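PDB 3ZHN: PA_0080 from Pseudomonas aeruginosa, which is TssJ1, a lipoprotein of the type VI secretion system that probably helps anchor the machine's membrane complex to the outer membrane. Local coordinates for residues A[34-39]-A[100-105]. Sequence-based numbering, arbitrary orientation.
Sequences VIWLHA and ERRIER
R102 lies alongside W36 across two antiparallel strands, laying its aliphatic stem on the indole. Its CG sits 3.8 Å from the centroid of the W36 five-membered ring, a CH-pi contact over the face. With CG anti to the backbone N (chi1 -167°) and the chain extended as far as NE, R102 carries its guanidinium past the indole, planes 90° apart, to V34. There CG1 of V34 packs centrally over one face of the guanidinium, 3.6 Å from R102 CZ. The same V34 methyl also rests on the indole, near its rim. Further along this face, H38 ND1 donates to E100 OE1 at 2.6 Å, meeting that oxygen's syn lone pair; the bond is somewhat bent, OE1 stands a little out of the imidazole plane, and the carboxylate is turned 53° from the ring. A bend in its chain folds E100 back toward the histidine, and its OE2 accepts from a water that also donates to A39 O.

These pairs line the outward face of one sheet of a beta-sandwich, as expected of the TssJ family, beside its edge strand 100-107; 31-39 lies between that strand and 139-146. Paired backbone bonds hold I35 to I103, with I35 N to I103 O at 2.9 Å, and likewise L37 to R101. On the other face, I35 CB meets I103 CG1 at 3.7 Å; L37 touches L56 and I103 touches L58, both on strand 54-61 of the second sheet.

Further partners position these groups. E104 OE1 takes both terminal nitrogens of R102 in a salt bridge, NH1 at 3.0 Å, while its OE2 pairs with R32. H38 NE2 is hydrogen-bonded to D143 OD1, so the imidazole is gripped at both nitrogens and its rotation is set. R156 makes a cation-pi contact with W36.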
loop_
_atom_site.group_PDB
_atom_site.type_symbol
_atom_site.label_atom_id
_atom_site.label_comp_id
_atom_site.label_asym_id
_atom_site.label_seq_id
_atom_site.Cartn_x
_atom_site.Cartn_y
_atom_site.Cartn_z
ATOM N N VAL A 34 9.996 -7.572 -2.366
ATOM C CA VAL A 34 10.362 -6.560 -3.284
ATOM C C VAL A 34 9.104 -6.046 -3.963
ATOM O O VAL A 34 8.318 -6.850 -4.480
ATOM C CB VAL A 34 11.385 -6.998 -4.349
ATOM C CG1 VAL A 34 11.876 -5.780 -5.128
ATOM C CG2 VAL A 34 12.610 -7.662 -3.694
ATOM N N ILE A 35 8.918 -4.722 -3.926
ATOM C CA ILE A 35 7.803 -4.084 -4.550
ATOM C C ILE A 35 8.298 -3.084 -5.563
ATOM O O ILE A 35 9.091 -2.164 -5.211
ATOM C CB ILE A 35 6.926 -3.332 -3.533
ATOM C CG1 ILE A 35 6.243 -4.335 -2.566
ATOM C CG2 ILE A 35 5.855 -2.457 -4.237
ATOM C CD1 ILE A 35 5.639 -3.659 -1.353
ATOM N N TRP A 36 7.779 -3.255 -6.776
ATOM C CA TRP A 36 7.931 -2.248 -7.805
ATOM C C TRP A 36 6.650 -1.448 -7.860
ATOM O O TRP A 36 5.556 -1.997 -8.177
ATOM C CB TRP A 36 8.212 -2.846 -9.166
ATOM C CG TRP A 36 9.576 -3.390 -9.299
ATOM C CD1 TRP A 36 10.703 -2.757 -9.840
ATOM C CD2 TRP A 36 9.996 -4.708 -8.940
ATOM N NE1 TRP A 36 11.764 -3.614 -9.844
ATOM C CE2 TRP A 36 11.371 -4.794 -9.253
ATOM C CE3 TRP A 36 9.356 -5.812 -8.356
ATOM C CZ2 TRP A 36 12.106 -5.942 -9.055
ATOM C CZ3 TRP A 36 10.111 -6.968 -8.163
ATOM C CH2 TRP A 36 11.468 -7.017 -8.515
ATOM N N LEU A 37 6.772 -0.148 -7.583
ATOM C CA LEU A 37 5.623 0.778 -7.559
ATOM C C LEU A 37 5.587 1.521 -8.881
ATOM O O LEU A 37 6.579 2.128 -9.260
ATOM C CB LEU A 37 5.782 1.821 -6.430
ATOM C CG LEU A 37 5.831 1.418 -4.940
ATOM C CD1 LEU A 37 6.164 2.636 -4.097
ATOM C CD2 LEU A 37 4.474 0.869 -4.556
ATOM N N HIS A 38 4.438 1.497 -9.572
ATOM C CA HIS A 38 4.285 2.118 -10.845
ATOM C C HIS A 38 3.154 3.111 -10.729
ATOM O O HIS A 38 1.992 2.728 -10.604
ATOM C CB HIS A 38 3.899 1.065 -11.922
ATOM C CG HIS A 38 4.743 -0.136 -11.922
ATOM N ND1 HIS A 38 6.057 -0.158 -12.366
ATOM C CD2 HIS A 38 4.451 -1.392 -11.531
ATOM C CE1 HIS A 38 6.539 -1.376 -12.228
ATOM N NE2 HIS A 38 5.603 -2.138 -11.692
ATOM N N ALA A 39 3.501 4.401 -10.728
ATOM C CA ALA A 39 2.486 5.437 -10.668
ATOM C C ALA A 39 2.071 5.759 -12.084
ATOM O O ALA A 39 2.896 6.193 -12.895
ATOM C CB ALA A 39 3.020 6.672 -9.949
ATOM N N GLU A 100 8.353 5.650 -11.024
ATOM C CA GLU A 100 8.687 4.265 -10.782
ATOM C C GLU A 100 9.649 4.206 -9.573
ATOM O O GLU A 100 10.616 4.998 -9.493
ATOM C CB GLU A 100 9.465 3.747 -12.000
ATOM C CG GLU A 100 8.709 3.730 -13.346
ATOM C CD GLU A 100 7.654 2.682 -13.360
ATOM O OE1 GLU A 100 7.795 1.740 -12.535
ATOM O OE2 GLU A 100 6.657 2.757 -14.126
ATOM N N ARG A 101 9.338 3.312 -8.639
ATOM C CA ARG A 101 10.206 3.000 -7.554
ATOM C C ARG A 101 10.245 1.533 -7.314
ATOM O O ARG A 101 9.310 0.775 -7.577
ATOM C CB ARG A 101 9.800 3.630 -6.201
ATOM C CG ARG A 101 9.491 5.052 -6.248
ATOM C CD ARG A 101 9.530 5.563 -4.839
ATOM N NE ARG A 101 9.181 6.960 -4.871
ATOM C CZ ARG A 101 9.181 7.746 -3.840
ATOM N NH1 ARG A 101 9.522 7.265 -2.637
ATOM N NH2 ARG A 101 8.756 9.004 -4.002
ATOM N N ARG A 102 11.378 1.155 -6.718
ATOM C CA ARG A 102 11.594 -0.193 -6.210
ATOM C C ARG A 102 11.896 -0.068 -4.728
ATOM O O ARG A 102 12.804 0.646 -4.286
ATOM C CB ARG A 102 12.790 -0.808 -6.944
ATOM C CG ARG A 102 12.963 -2.307 -6.761
ATOM C CD ARG A 102 14.356 -2.691 -7.223
ATOM N NE ARG A 102 14.683 -4.102 -7.000
ATOM C CZ ARG A 102 15.152 -4.623 -5.864
ATOM N NH1 ARG A 102 15.375 -3.867 -4.778
ATOM N NH2 ARG A 102 15.407 -5.939 -5.814
ATOM N N ILE A 103 11.200 -0.850 -3.954
ATOM C CA ILE A 103 11.454 -0.934 -2.535
ATOM C C ILE A 103 11.637 -2.360 -2.116
ATOM O O ILE A 103 11.001 -3.255 -2.642
ATOM C CB ILE A 103 10.392 -0.206 -1.679
ATOM C CG1 ILE A 103 9.062 -0.847 -1.769
ATOM C CG2 ILE A 103 10.265 1.262 -2.076
ATOM C CD1 ILE A 103 8.114 -0.381 -0.681
ATOM N N GLU A 104 12.507 -2.599 -1.142
ATOM C CA GLU A 104 12.739 -3.974 -0.698
ATOM C C GLU A 104 12.765 -3.908 0.812
ATOM O O GLU A 104 13.305 -2.954 1.374
ATOM C CB GLU A 104 14.086 -4.453 -1.245
ATOM C CG GLU A 104 14.457 -5.874 -0.807
ATOM C CD GLU A 104 15.638 -6.501 -1.576
ATOM O OE1 GLU A 104 16.068 -5.880 -2.616
ATOM O OE2 GLU A 104 16.071 -7.706 -1.206
ATOM N N ARG A 105 12.110 -4.884 1.445
ATOM C CA ARG A 105 11.960 -4.947 2.875
ATOM C C ARG A 105 12.116 -6.435 3.223
ATOM O O ARG A 105 11.761 -7.291 2.436
ATOM C CB ARG A 105 10.528 -4.569 3.334
ATOM C CG ARG A 105 9.896 -3.271 2.880
ATOM C CD ARG A 105 10.024 -2.306 4.029
ATOM N NE ARG A 105 9.592 -0.953 3.735
ATOM C CZ ARG A 105 10.268 -0.082 2.966
ATOM N NH1 ARG A 105 11.416 -0.365 2.341
ATOM N NH2 ARG A 105 9.783 1.102 2.808
HETATM O O HOH W 1 4.256 4.130 -14.223
#